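Local coordinates for outer surface protein (Borrelia burgdorferi, PDB 5IZT) that is of unknown molecular function but belongs to the helical PFam54_60 (BbCRASP-1-like) family of Borrelia outer surface proteins, at residues A[347-352]-A[375-380]; A[216-221]-A[285-290]; A[255-260]-A[341-346]; A[249-254]-A[293-298]. All coordinates share one frame; numbering follows the deposited sequence.

Contact 1 of 4, residues A[347-352]-A[375-380]; sequences SRQADG and KRYLDN
An antiparallel helix pair meets here through one amide pair and one tyrosine: Gln349 and Gly352 on helix 322-359 face Tyr377 and Asn380 on helix 366-395, in the helical hairpin formed by the last two helices of the chain. The two short segments run at 163° to each other, their axes 9.8 Å apart at closest approach. Gln349 points toward helix 366-395. Its chain bends at CG (chi2 -68°), which brings the amide across the CB of Asn380, with Gln349 CD 3.4 Å from Asn380 CB. The two side chains cross at about a right angle, their amide planes 63° apart, and Asn380 ND2 donates to Gln349 OE1 over 3.1 Å; the donor stands above the carbonyl plane of the glutamine, not on a lone pair. The same OE1 lies at the edge of the Tyr377 ring, 3.4 Å from Tyr377 CD1. Gln349 NE2 bonds back to Glu345 one turn earlier, so both ends of the amide have a partner and its rotation is probably fixed. Tyr377 lies against Gly352, with Tyr377 OH 3.4 Å from Gly352 C; the lack of a side chain there probably leaves room for the ring at CE1. Arg376 CG covers one ring face, 3.7 Å above the plane. Beyond these segments Tyr377 also packs on Leu353 and Asn356, Gln349 touches Met381, and Leu378 turns to helix 280-316.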
loop_
_atom_site.group_PDB
_atom_site.type_symbol
_atom_site.label_atom_id
_atom_site.label_comp_id
_atom_site.label_asym_id
_atom_site.label_seq_id
_atom_site.Cartn_x
_atom_site.Cartn_y
_atom_site.Cartn_z
ATOM N N SER A 347 4.753 3.536 4.644
ATOM C CA SER A 347 5.752 2.612 5.168
ATOM C C SER A 347 6.661 3.302 6.179
ATOM O O SER A 347 7.046 2.697 7.187
ATOM C CB SER A 347 6.565 2.036 4.000
ATOM O OG SER A 347 7.222 0.834 4.367
ATOM N N ARG A 348 6.996 4.576 5.935
ATOM C CA ARG A 348 7.819 5.326 6.879
ATOM C C ARG A 348 7.109 5.497 8.218
ATOM O O ARG A 348 7.737 5.404 9.281
ATOM C CB ARG A 348 8.182 6.689 6.283
ATOM C CG ARG A 348 9.029 7.562 7.197
ATOM C CD ARG A 348 9.462 8.860 6.508
ATOM N NE ARG A 348 8.462 9.919 6.645
ATOM C CZ ARG A 348 8.497 10.861 7.581
ATOM N NH1 ARG A 348 9.485 10.882 8.469
ATOM N NH2 ARG A 348 7.547 11.784 7.629
ATOM N N GLN A 349 5.801 5.758 8.187
ATOM C CA GLN A 349 5.041 5.828 9.434
ATOM C C GLN A 349 5.006 4.476 10.140
ATOM O O GLN A 349 5.149 4.410 11.366
ATOM C CB GLN A 349 3.619 6.320 9.156
ATOM C CG GLN A 349 3.573 7.706 8.479
ATOM C CD GLN A 349 4.050 8.816 9.402
ATOM O OE1 GLN A 349 3.769 8.799 10.599
ATOM N NE2 GLN A 349 4.758 9.795 8.848
ATOM N N ALA A 350 4.790 3.387 9.391
ATOM C CA ALA A 350 4.799 2.064 10.012
ATOM C C ALA A 350 6.155 1.755 10.629
ATOM O O ALA A 350 6.222 1.172 11.719
ATOM C CB ALA A 350 4.403 0.985 9.001
ATOM N N ASP A 351 7.245 2.129 9.947
ATOM C CA ASP A 351 8.587 1.926 10.489
ATOM C C ASP A 351 8.772 2.650 11.816
ATOM O O ASP A 351 9.351 2.098 12.763
ATOM C CB ASP A 351 9.636 2.417 9.498
ATOM C CG ASP A 351 9.897 1.431 8.387
ATOM O OD1 ASP A 351 9.482 0.261 8.511
ATOM O OD2 ASP A 351 10.499 1.839 7.376
ATOM N N GLY A 352 8.327 3.902 11.892
ATOM C CA GLY A 352 8.478 4.630 13.138
ATOM C C GLY A 352 7.610 4.046 14.233
ATOM O O GLY A 352 8.041 3.934 15.386
ATOM N N LYS A 375 -2.586 9.703 17.931
ATOM C CA LYS A 375 -2.154 11.090 17.787
ATOM C C LYS A 375 -0.867 11.252 16.970
ATOM O O LYS A 375 -0.625 12.342 16.439
ATOM C CB LYS A 375 -2.004 11.742 19.173
ATOM C CG LYS A 375 -3.381 11.930 19.871
ATOM C CD LYS A 375 -3.286 12.472 21.270
ATOM C CE LYS A 375 -4.671 12.911 21.800
ATOM N NZ LYS A 375 -4.625 13.242 23.247
ATOM N N ARG A 376 -0.033 10.218 16.853
ATOM C CA ARG A 376 1.239 10.389 16.148
ATOM C C ARG A 376 1.205 9.877 14.717
ATOM O O ARG A 376 1.761 10.531 13.826
ATOM C CB ARG A 376 2.398 9.702 16.884
ATOM C CG ARG A 376 3.744 10.017 16.219
ATOM C CD ARG A 376 4.961 9.713 17.064
ATOM N NE ARG A 376 6.188 10.034 16.324
ATOM C CZ ARG A 376 7.418 9.814 16.783
ATOM N NH1 ARG A 376 7.593 9.279 17.986
ATOM N NH2 ARG A 376 8.474 10.127 16.046
ATOM N N TYR A 377 0.556 8.743 14.464
ATOM C CA TYR A 377 0.688 8.081 13.174
ATOM C C TYR A 377 -0.598 7.994 12.356
ATOM O O TYR A 377 -0.513 7.942 11.127
ATOM C CB TYR A 377 1.247 6.657 13.348
ATOM C CG TYR A 377 2.567 6.622 14.078
ATOM C CD1 TYR A 377 3.756 6.959 13.439
ATOM C CD2 TYR A 377 2.630 6.198 15.412
ATOM C CE1 TYR A 377 4.989 6.919 14.129
ATOM C CE2 TYR A 377 3.837 6.154 16.095
ATOM C CZ TYR A 377 5.005 6.504 15.451
ATOM O OH TYR A 377 6.188 6.452 16.147
ATOM N N LEU A 378 -1.781 7.945 12.981
ATOM C CA LEU A 378 -2.975 7.557 12.222
ATOM C C LEU A 378 -3.277 8.541 11.095
ATOM O O LEU A 378 -3.554 8.138 9.960
ATOM C CB LEU A 378 -4.178 7.427 13.165
ATOM C CG LEU A 378 -5.519 7.090 12.506
ATOM C CD1 LEU A 378 -5.470 5.758 11.720
ATOM C CD2 LEU A 378 -6.631 7.077 13.556
ATOM N N ASP A 379 -3.258 9.841 11.394
ATOM C CA ASP A 379 -3.590 10.829 10.370
ATOM C C ASP A 379 -2.586 10.806 9.228
ATOM O O ASP A 379 -2.965 10.945 8.055
ATOM C CB ASP A 379 -3.673 12.222 10.996
ATOM C CG ASP A 379 -4.908 12.399 11.857
ATOM O OD1 ASP A 379 -6.034 12.156 11.356
ATOM O OD2 ASP A 379 -4.746 12.713 13.057
ATOM N N ASN A 380 -1.300 10.649 9.545
ATOM C CA ASN A 380 -0.290 10.562 8.493
ATOM C C ASN A 380 -0.534 9.354 7.593
ATOM O O ASN A 380 -0.356 9.431 6.370
ATOM C CB ASN A 380 1.105 10.471 9.107
ATOM C CG ASN A 380 1.554 11.749 9.776
ATOM O OD1 ASN A 380 1.126 12.860 9.436
ATOM N ND2 ASN A 380 2.442 11.595 10.748
#

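Contact 2 of 4, residues A[216-221]-A[285-290]; sequences SAFELL and ELMISG
The Phe218 ring presents its CE1 corner to Met287, whose methyl CE lies 3.6 Å from Phe218 CE1, oblique to the ring. The sulfur follows the same slanted approach: Met287 SD is 5.2 Å from the ring centroid and 73° off the normal, a Met-aromatic contact. Gln210, Met213, Leu238 and Asn239 of the loops also touch Phe218, and Arg249 and Tyr253 of helix 243-255 meet the CD2 and CE2 side of its ring. Met287 leaves its helix with CG anti to the backbone N (chi1 -180°), then bends at both following torsions, so that its chain curls toward the loop and its end turns to Phe218 and Ala217. The methionine has a second conformer, so its sulfur and CE contacts hold for the one described and are otherwise doubtful. The CB of Ala217 points at the helix and meets Met287 CE at 4.1 Å. The contact is a purely apolar seat for the irregular 216-221 turn, part of the long connection between helices 179-197 and 243-255, upon helix 280-316. Leu221 divides its two methyls between neighbouring residues of that helix. Its CD1 rests on the root of the methionine, 3.6 Å from Met287 CG, while Leu221 CD2 goes to Ile288 CD1 at 3.7 Å, nearer the surface. Polar bonds tie the turn down as well: Leu220 O accepts from Arg284 NE on helix 280-316, and the backbone of Leu221 pairs with Leu238.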
loop_
_atom_site.group_PDB
_atom_site.type_symbol
_atom_site.label_atom_id
_atom_site.label_comp_id
_atom_site.label_asym_id
_atom_site.label_seq_id
_atom_site.Cartn_x
_atom_site.Cartn_y
_atom_site.Cartn_z
ATOM N N SER A 216 -6.413 -10.910 15.512
ATOM C CA SER A 216 -6.517 -9.492 15.839
ATOM C C SER A 216 -6.900 -8.678 14.608
ATOM O O SER A 216 -8.084 -8.628 14.268
ATOM C CB SER A 216 -5.226 -8.962 16.501
ATOM O OG SER A 216 -4.103 -8.910 15.646
ATOM N N ALA A 217 -5.936 -8.042 13.928
ATOM C CA ALA A 217 -6.284 -7.069 12.890
ATOM C C ALA A 217 -7.106 -7.690 11.759
ATOM O O ALA A 217 -8.058 -7.081 11.261
ATOM C CB ALA A 217 -5.019 -6.415 12.334
ATOM N N PHE A 218 -6.714 -8.870 11.285
ATOM C CA PHE A 218 -7.451 -9.463 10.176
ATOM C C PHE A 218 -8.803 -9.996 10.617
ATOM O O PHE A 218 -9.706 -10.136 9.796
ATOM C CB PHE A 218 -6.624 -10.579 9.535
ATOM C CG PHE A 218 -5.359 -10.093 8.872
ATOM C CD1 PHE A 218 -5.327 -8.846 8.249
ATOM C CD2 PHE A 218 -4.210 -10.879 8.858
ATOM C CE1 PHE A 218 -4.158 -8.393 7.614
ATOM C CE2 PHE A 218 -3.041 -10.441 8.229
ATOM C CZ PHE A 218 -3.019 -9.191 7.596
ATOM N N GLU A 219 -8.964 -10.325 11.894
ATOM C CA GLU A 219 -10.275 -10.765 12.355
ATOM C C GLU A 219 -11.302 -9.638 12.295
ATOM O O GLU A 219 -12.508 -9.902 12.166
ATOM C CB GLU A 219 -10.175 -11.319 13.779
ATOM C CG GLU A 219 -11.405 -12.107 14.213
ATOM C CD GLU A 219 -11.150 -12.935 15.455
ATOM O OE1 GLU A 219 -10.379 -12.472 16.314
ATOM O OE2 GLU A 219 -11.710 -14.047 15.566
ATOM N N LEU A 220 -10.852 -8.391 12.377
ATOM C CA LEU A 220 -11.740 -7.241 12.499
ATOM C C LEU A 220 -12.271 -6.739 11.163
ATOM O O LEU A 220 -13.051 -5.780 11.146
ATOM C CB LEU A 220 -11.012 -6.095 13.218
ATOM C CG LEU A 220 -10.714 -6.408 14.685
ATOM C CD1 LEU A 220 -9.804 -5.313 15.234
ATOM C CD2 LEU A 220 -12.026 -6.472 15.442
ATOM N N LEU A 221 -11.839 -7.313 10.050
ATOM C CA LEU A 221 -12.216 -6.802 8.736
ATOM C C LEU A 221 -12.683 -7.937 7.832
ATOM O O LEU A 221 -12.306 -9.097 8.019
ATOM C CB LEU A 221 -11.036 -6.072 8.083
ATOM C CG LEU A 221 -10.514 -4.839 8.803
ATOM C CD1 LEU A 221 -9.192 -4.446 8.192
ATOM C CD2 LEU A 221 -11.527 -3.695 8.671
ATOM N N GLU A 285 -9.008 1.142 11.313
ATOM C CA GLU A 285 -8.549 2.290 10.527
ATOM C C GLU A 285 -7.095 2.120 10.088
ATOM O O GLU A 285 -6.743 2.483 8.959
ATOM C CB GLU A 285 -8.703 3.598 11.307
ATOM C CG GLU A 285 -10.136 4.013 11.659
ATOM C CD GLU A 285 -10.206 5.447 12.218
ATOM O OE1 GLU A 285 -9.936 5.658 13.419
ATOM O OE2 GLU A 285 -10.499 6.379 11.431
ATOM N N LEU A 286 -6.224 1.606 10.969
ATOM C CA LEU A 286 -4.821 1.427 10.592
ATOM C C LEU A 286 -4.692 0.442 9.443
ATOM O O LEU A 286 -4.006 0.716 8.449
ATOM C CB LEU A 286 -3.971 0.945 11.778
ATOM C CG LEU A 286 -3.803 1.954 12.921
ATOM C CD1 LEU A 286 -3.219 1.242 14.135
ATOM C CD2 LEU A 286 -2.907 3.106 12.480
ATOM N N MET A 287 -5.334 -0.724 9.567
ATOM C CA MET A 287 -5.188 -1.740 8.528
ATOM C C MET A 287 -5.866 -1.306 7.233
ATOM O O MET A 287 -5.332 -1.542 6.140
ATOM C CB MET A 287 -5.750 -3.083 9.002
ATOM C CG MET A 287 -5.614 -4.180 7.936
ATOM S SD MET A 287 -3.902 -4.480 7.403
ATOM C CE MET A 287 -3.176 -5.167 8.901
ATOM N N ILE A 288 -7.036 -0.669 7.330
ATOM C CA ILE A 288 -7.701 -0.187 6.119
ATOM C C ILE A 288 -6.816 0.828 5.399
ATOM O O ILE A 288 -6.756 0.850 4.162
ATOM C CB ILE A 288 -9.086 0.404 6.461
ATOM C CG1 ILE A 288 -10.091 -0.708 6.763
ATOM C CG2 ILE A 288 -9.599 1.311 5.318
ATOM C CD1 ILE A 288 -11.418 -0.205 7.336
ATOM N N SER A 289 -6.122 1.690 6.151
ATOM C CA SER A 289 -5.272 2.685 5.501
ATOM C C SER A 289 -4.128 2.019 4.759
ATOM O O SER A 289 -3.712 2.501 3.701
ATOM C CB SER A 289 -4.725 3.707 6.506
ATOM O OG SER A 289 -3.638 3.187 7.275
ATOM N N GLY A 290 -3.608 0.917 5.282
ATOM C CA GLY A 290 -2.517 0.239 4.602
ATOM C C GLY A 290 -2.998 -0.550 3.400
ATOM O O GLY A 290 -2.450 -0.430 2.299
#

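Contact 3 of 4, residues A[255-260]-A[341-346]; sequences LMDFDQ and DKRKEW
The Leu255 and Trp346 side chains cross at about a right angle, and one leucine methyl sits over the indole face: Leu255 CD2 lies 3.5 Å from the centroid of the six-membered ring of Trp346, 16° off the normal, a CH-pi contact. Met256 comes instead to the rim of the same ring. Its chain, bent at two torsions, folds back so that the sulfur sits in the ring plane, Met256 SD 3.8 Å from Trp346 CZ3, as an edge-on Met-aromatic contact. The tryptophan is thus touched on a face and at an edge by consecutive residues, and its NE1 bonds to Ser289 OG of helix 280-316. These residues end helix 243-255 in a Schellman motif, with Asp257 as the C-prime residue of positive phi and Phe258 N bonded to Tyr253 O. Arg343 slides past Leu255 in the opposite direction, its chain extended from CG to NE and Arg343 CG 3.9 Å from Leu255 CD1. At its end the guanidinium makes a salt bridge with Asp257: Arg343 NH2 to Asp257 OD1 is 3.1 Å and nearly straight (165°), in the guanidinium plane but above that of the carboxylate. A water bridges Asp257 OD1 and Arg343 NH1 alongside. Arg343 NE bonds to Gln294 OE1 and NH2 to Ala254 O at the helix end, while Phe297 of helix 280-316 makes a cation-pi contact with the same arginine.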
loop_
_atom_site.group_PDB
_atom_site.type_symbol
_atom_site.label_atom_id
_atom_site.label_comp_id
_atom_site.label_asym_id
_atom_site.label_seq_id
_atom_site.Cartn_x
_atom_site.Cartn_y
_atom_site.Cartn_z
ATOM N N LEU A 255 2.780 -4.384 0.883
ATOM C CA LEU A 255 2.996 -3.018 1.346
ATOM C C LEU A 255 4.229 -2.923 2.238
ATOM O O LEU A 255 4.961 -1.919 2.202
ATOM C CB LEU A 255 1.752 -2.541 2.104
ATOM C CG LEU A 255 1.847 -1.199 2.818
ATOM C CD1 LEU A 255 2.087 -0.054 1.820
ATOM C CD2 LEU A 255 0.559 -0.993 3.630
ATOM N N MET A 256 4.464 -3.958 3.048
ATOM C CA MET A 256 5.622 -4.077 3.926
ATOM C C MET A 256 6.812 -4.739 3.243
ATOM O O MET A 256 7.745 -5.185 3.928
ATOM C CB MET A 256 5.230 -4.865 5.183
ATOM C CG MET A 256 3.999 -4.296 5.821
ATOM S SD MET A 256 4.454 -2.736 6.593
ATOM C CE MET A 256 5.106 -3.381 8.129
ATOM N N ASP A 257 6.796 -4.823 1.905
ATOM C CA ASP A 257 7.910 -5.352 1.106
ATOM C C ASP A 257 8.283 -6.787 1.481
ATOM O O ASP A 257 9.449 -7.193 1.378
ATOM C CB ASP A 257 9.119 -4.423 1.188
ATOM C CG ASP A 257 8.839 -3.064 0.550
ATOM O OD1 ASP A 257 8.287 -3.026 -0.570
ATOM O OD2 ASP A 257 9.162 -2.035 1.163
ATOM N N PHE A 258 7.282 -7.563 1.888
ATOM C CA PHE A 258 7.460 -8.970 2.259
ATOM C C PHE A 258 8.602 -9.148 3.261
ATOM O O PHE A 258 9.329 -10.141 3.232
ATOM C CB PHE A 258 7.656 -9.832 1.012
ATOM C CG PHE A 258 6.487 -9.766 0.056
ATOM C CD1 PHE A 258 5.297 -10.420 0.344
ATOM C CD2 PHE A 258 6.572 -9.013 -1.095
ATOM C CE1 PHE A 258 4.212 -10.333 -0.526
ATOM C CE2 PHE A 258 5.498 -8.924 -1.970
ATOM C CZ PHE A 258 4.320 -9.567 -1.689
ATOM N N ASP A 259 8.741 -8.181 4.174
ATOM C CA ASP A 259 9.763 -8.202 5.231
ATOM C C ASP A 259 9.170 -8.904 6.453
ATOM O O ASP A 259 8.385 -8.316 7.200
ATOM C CB ASP A 259 10.206 -6.775 5.545
ATOM C CG ASP A 259 11.354 -6.688 6.565
ATOM O OD1 ASP A 259 11.421 -7.466 7.527
ATOM O OD2 ASP A 259 12.185 -5.771 6.434
ATOM N N GLN A 260 9.564 -10.161 6.673
ATOM C CA GLN A 260 8.979 -10.953 7.755
ATOM C C GLN A 260 9.148 -10.264 9.102
ATOM O O GLN A 260 8.220 -10.221 9.919
ATOM C CB GLN A 260 9.624 -12.341 7.790
ATOM C CG GLN A 260 9.186 -13.199 8.978
ATOM C CD GLN A 260 10.154 -14.354 9.286
ATOM O OE1 GLN A 260 11.377 -14.180 9.317
ATOM N NE2 GLN A 260 9.597 -15.538 9.521
ATOM N N ASP A 341 5.976 7.930 -3.769
ATOM C CA ASP A 341 6.371 8.703 -2.599
ATOM C C ASP A 341 5.369 8.550 -1.460
ATOM O O ASP A 341 5.757 8.486 -0.282
ATOM C CB ASP A 341 6.504 10.171 -2.983
ATOM C CG ASP A 341 6.737 11.061 -1.782
ATOM O OD1 ASP A 341 7.832 10.979 -1.189
ATOM O OD2 ASP A 341 5.826 11.836 -1.430
ATOM N N LYS A 342 4.075 8.515 -1.782
ATOM C CA LYS A 342 3.080 8.414 -0.718
ATOM C C LYS A 342 2.939 6.988 -0.208
ATOM O O LYS A 342 2.677 6.794 0.988
ATOM C CB LYS A 342 1.739 8.972 -1.189
ATOM C CG LYS A 342 1.788 10.459 -1.483
ATOM C CD LYS A 342 2.107 11.249 -0.221
ATOM C CE LYS A 342 2.181 12.753 -0.485
ATOM N NZ LYS A 342 2.385 13.487 0.811
ATOM N N ARG A 343 3.163 5.979 -1.058
ATOM C CA ARG A 343 3.234 4.623 -0.524
ATOM C C ARG A 343 4.426 4.496 0.415
ATOM O O ARG A 343 4.317 3.893 1.492
ATOM C CB ARG A 343 3.311 3.584 -1.652
ATOM C CG ARG A 343 3.478 2.139 -1.146
ATOM C CD ARG A 343 3.545 1.102 -2.267
ATOM N NE ARG A 343 3.984 -0.219 -1.794
ATOM C CZ ARG A 343 5.255 -0.564 -1.617
ATOM N NH1 ARG A 343 6.228 0.316 -1.865
ATOM N NH2 ARG A 343 5.562 -1.784 -1.187
ATOM N N LYS A 344 5.572 5.078 0.031
ATOM C CA LYS A 344 6.737 5.083 0.914
ATOM C C LYS A 344 6.449 5.828 2.215
ATOM O O LYS A 344 6.948 5.446 3.281
ATOM C CB LYS A 344 7.942 5.706 0.201
ATOM N N GLU A 345 5.661 6.909 2.147
ATOM C CA GLU A 345 5.327 7.645 3.367
ATOM C C GLU A 345 4.540 6.790 4.357
ATOM O O GLU A 345 4.782 6.864 5.573
ATOM C CB GLU A 345 4.564 8.926 3.027
ATOM C CG GLU A 345 4.237 9.805 4.227
ATOM C CD GLU A 345 5.465 10.250 5.008
ATOM O OE1 GLU A 345 6.581 10.222 4.447
ATOM O OE2 GLU A 345 5.304 10.644 6.187
ATOM N N TRP A 346 3.581 5.989 3.872
ATOM C CA TRP A 346 2.874 5.070 4.765
ATOM C C TRP A 346 3.853 4.123 5.440
ATOM O O TRP A 346 3.800 3.908 6.657
ATOM C CB TRP A 346 1.807 4.270 4.000
ATOM C CG TRP A 346 0.865 3.535 4.903
ATOM C CD1 TRP A 346 -0.391 3.926 5.266
ATOM C CD2 TRP A 346 1.113 2.298 5.596
ATOM N NE1 TRP A 346 -0.945 3.004 6.130
ATOM C CE2 TRP A 346 -0.040 2.001 6.346
ATOM C CE3 TRP A 346 2.192 1.401 5.630
ATOM C CZ2 TRP A 346 -0.143 0.858 7.144
ATOM C CZ3 TRP A 346 2.088 0.262 6.423
ATOM C CH2 TRP A 346 0.934 0.005 7.160
HETATM O O HOH W 1 9.287 -0.347 -1.877
#

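Contact 4 of 4, residues A[249-254]-A[293-298]; sequences RNKFYA and TQISFE
Lys251 reaches across to helix 280-316 and ends on Glu298. Its CB lies 4.2 Å from Gln294 CG. From there the chain bends at chi2 (-112°), away from a staggered position. Lys251 CD lies beside Ile295, 4.1 Å from Ile295 CG1, and is already close to the Glu298 carboxylate; Lys251 CE stays near it, 3.7 Å from Glu298 OE1. A second bend at CE turns the ammonium to the carboxylate, where Lys251 NZ donates to Glu298 OE1 over 3.0 Å, a salt bridge made on the syn side of that oxygen and slightly out of the carboxylate plane. The other oxygen is held from its own helix: Gln294 NE2 bonds to Glu298 OE2 at 3.0 Å, nearly straight at 168°, along the anti lone pair. With one oxygen taken by the lysine and the other by the amide, the carboxylate is probably fixed in its rotation. Here helix 243-255 lies almost square across helix 280-316, at 85° with the short axes 9.3 Å apart, and Lys251 and Gln294 mark the nearest backbone approach. Gln294 fills that crossing. Its CG lies against the other helix, 3.3 Å from Lys251 O, and its bent chain carries the amide over Ala254, with Gln294 NE2 3.8 Å from Ala254 CB. Gln294 OE1 accepts from Arg343 NE of helix 322-359. Phe252 packs on Trp346, and Arg249 makes a salt bridge with Glu206.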
loop_
_atom_site.group_PDB
_atom_site.type_symbol
_atom_site.label_atom_id
_atom_site.label_comp_id
_atom_site.label_asym_id
_atom_site.label_seq_id
_atom_site.Cartn_x
_atom_site.Cartn_y
_atom_site.Cartn_z
ATOM N N ARG A 249 -4.696 -10.398 2.345
ATOM C CA ARG A 249 -3.611 -10.328 3.321
ATOM C C ARG A 249 -2.270 -10.137 2.631
ATOM O O ARG A 249 -1.392 -9.438 3.148
ATOM C CB ARG A 249 -3.563 -11.595 4.187
ATOM C CG ARG A 249 -4.837 -11.845 4.983
ATOM C CD ARG A 249 -4.599 -12.908 6.042
ATOM N NE ARG A 249 -4.335 -14.246 5.513
ATOM C CZ ARG A 249 -5.275 -15.166 5.319
ATOM N NH1 ARG A 249 -6.556 -14.872 5.569
ATOM N NH2 ARG A 249 -4.939 -16.384 4.896
ATOM N N ASN A 250 -2.101 -10.729 1.456
ATOM C CA ASN A 250 -0.822 -10.567 0.780
ATOM C C ASN A 250 -0.611 -9.151 0.263
ATOM O O ASN A 250 0.545 -8.757 0.048
ATOM C CB ASN A 250 -0.691 -11.593 -0.338
ATOM C CG ASN A 250 -0.144 -12.914 0.171
ATOM O OD1 ASN A 250 -0.773 -13.587 0.984
ATOM N ND2 ASN A 250 1.044 -13.277 -0.288
ATOM N N LYS A 251 -1.682 -8.367 0.075
ATOM C CA LYS A 251 -1.473 -6.956 -0.252
ATOM C C LYS A 251 -0.836 -6.216 0.919
ATOM O O LYS A 251 -0.016 -5.315 0.713
ATOM C CB LYS A 251 -2.790 -6.290 -0.645
ATOM C CG LYS A 251 -3.513 -7.038 -1.770
ATOM C CD LYS A 251 -3.553 -6.273 -3.032
ATOM C CE LYS A 251 -4.237 -7.094 -4.131
ATOM N NZ LYS A 251 -3.228 -7.672 -5.060
ATOM N N PHE A 252 -1.234 -6.545 2.158
ATOM C CA PHE A 252 -0.565 -5.933 3.306
ATOM C C PHE A 252 0.891 -6.378 3.385
ATOM O O PHE A 252 1.779 -5.569 3.690
ATOM C CB PHE A 252 -1.272 -6.267 4.626
ATOM C CG PHE A 252 -0.624 -5.605 5.804
ATOM C CD1 PHE A 252 -0.774 -4.226 6.009
ATOM C CD2 PHE A 252 0.189 -6.332 6.669
ATOM C CE1 PHE A 252 -0.146 -3.592 7.078
ATOM C CE2 PHE A 252 0.839 -5.699 7.753
ATOM C CZ PHE A 252 0.658 -4.330 7.959
ATOM N N TYR A 253 1.157 -7.654 3.133
ATOM C CA TYR A 253 2.551 -8.121 3.130
ATOM C C TYR A 253 3.358 -7.415 2.052
ATOM O O TYR A 253 4.540 -7.089 2.255
ATOM C CB TYR A 253 2.605 -9.636 2.931
ATOM C CG TYR A 253 1.785 -10.414 3.943
ATOM C CD1 TYR A 253 1.567 -9.909 5.221
ATOM C CD2 TYR A 253 1.198 -11.640 3.606
ATOM C CE1 TYR A 253 0.787 -10.605 6.150
ATOM C CE2 TYR A 253 0.411 -12.352 4.547
ATOM C CZ TYR A 253 0.221 -11.832 5.804
ATOM O OH TYR A 253 -0.543 -12.529 6.735
ATOM N N ALA A 254 2.739 -7.180 0.889
ATOM C CA ALA A 254 3.414 -6.479 -0.198
ATOM C C ALA A 254 3.702 -5.026 0.162
ATOM O O ALA A 254 4.743 -4.481 -0.225
ATOM C CB ALA A 254 2.572 -6.548 -1.468
ATOM N N THR A 293 -3.878 1.761 0.622
ATOM C CA THR A 293 -2.688 2.311 -0.011
ATOM C C THR A 293 -2.138 1.351 -1.059
ATOM O O THR A 293 -1.824 1.753 -2.187
ATOM C CB THR A 293 -1.622 2.599 1.040
ATOM O OG1 THR A 293 -2.068 3.643 1.893
ATOM C CG2 THR A 293 -0.292 3.023 0.392
ATOM N N GLN A 294 -1.978 0.083 -0.689
ATOM C CA GLN A 294 -1.386 -0.866 -1.627
ATOM C C GLN A 294 -2.339 -1.162 -2.779
ATOM O O GLN A 294 -1.907 -1.309 -3.929
ATOM C CB GLN A 294 -0.998 -2.158 -0.900
ATOM C CG GLN A 294 -0.246 -3.169 -1.786
ATOM C CD GLN A 294 1.136 -2.683 -2.184
ATOM O OE1 GLN A 294 1.700 -1.801 -1.541
ATOM N NE2 GLN A 294 1.686 -3.259 -3.253
ATOM N N ILE A 295 -3.642 -1.248 -2.496
ATOM C CA ILE A 295 -4.588 -1.576 -3.551
ATOM C C ILE A 295 -4.603 -0.468 -4.593
ATOM O O ILE A 295 -4.524 -0.729 -5.802
ATOM C CB ILE A 295 -5.987 -1.813 -2.962
ATOM C CG1 ILE A 295 -5.985 -3.122 -2.145
ATOM C CG2 ILE A 295 -7.022 -1.828 -4.087
ATOM C CD1 ILE A 295 -7.237 -3.333 -1.281
ATOM N N SER A 296 -4.710 0.784 -4.142
ATOM C CA SER A 296 -4.710 1.904 -5.088
ATOM C C SER A 296 -3.394 1.994 -5.839
ATOM O O SER A 296 -3.380 2.326 -7.028
ATOM C CB SER A 296 -4.973 3.227 -4.372
ATOM O OG SER A 296 -6.320 3.328 -3.927
ATOM N N PHE A 297 -2.279 1.779 -5.137
ATOM C CA PHE A 297 -0.958 1.790 -5.772
ATOM C C PHE A 297 -0.900 0.806 -6.937
ATOM O O PHE A 297 -0.479 1.161 -8.047
ATOM C CB PHE A 297 0.110 1.467 -4.716
ATOM C CG PHE A 297 1.499 1.337 -5.255
ATOM C CD1 PHE A 297 2.253 2.472 -5.558
ATOM C CD2 PHE A 297 2.068 0.098 -5.438
ATOM C CE1 PHE A 297 3.555 2.351 -6.037
ATOM C CE2 PHE A 297 3.378 -0.034 -5.927
ATOM C CZ PHE A 297 4.111 1.095 -6.235
ATOM N N GLU A 298 -1.340 -0.437 -6.714
ATOM C CA GLU A 298 -1.269 -1.437 -7.780
ATOM C C GLU A 298 -2.207 -1.103 -8.937
ATOM O O GLU A 298 -1.872 -1.340 -10.108
ATOM C CB GLU A 298 -1.580 -2.830 -7.210
ATOM C CG GLU A 298 -0.490 -3.351 -6.273
ATOM C CD GLU A 298 -0.776 -4.741 -5.708
ATOM O OE1 GLU A 298 -1.664 -5.450 -6.232
ATOM O OE2 GLU A 298 -0.106 -5.115 -4.718
#

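All four contacts belong to the BbCRASP-1-like region of an all-helical fold. Helix 280-316 carries a segment of contacts 2 and 4, whose centres are 13 Å apart, and helix 322-359 one of contacts 1 and 3, 12 Å apart. Contacts 3 and 4 lie closest, at 9 Å between centres, joined by the Arg343-Gln294 bond; Ser289-Trp346 likewise links contacts 2 and 3. Contacts 1 and 4, about 17 Å apart between centres, do not touch. Along the chain contacts 2, 3 and 4 interleave, whereas contact 1 follows after all of them. The loop between helices 179-197 and 243-255, and the short helix 243-255 itself, are thereby fastened to the long-helix bundle that the C-terminal hairpin completes.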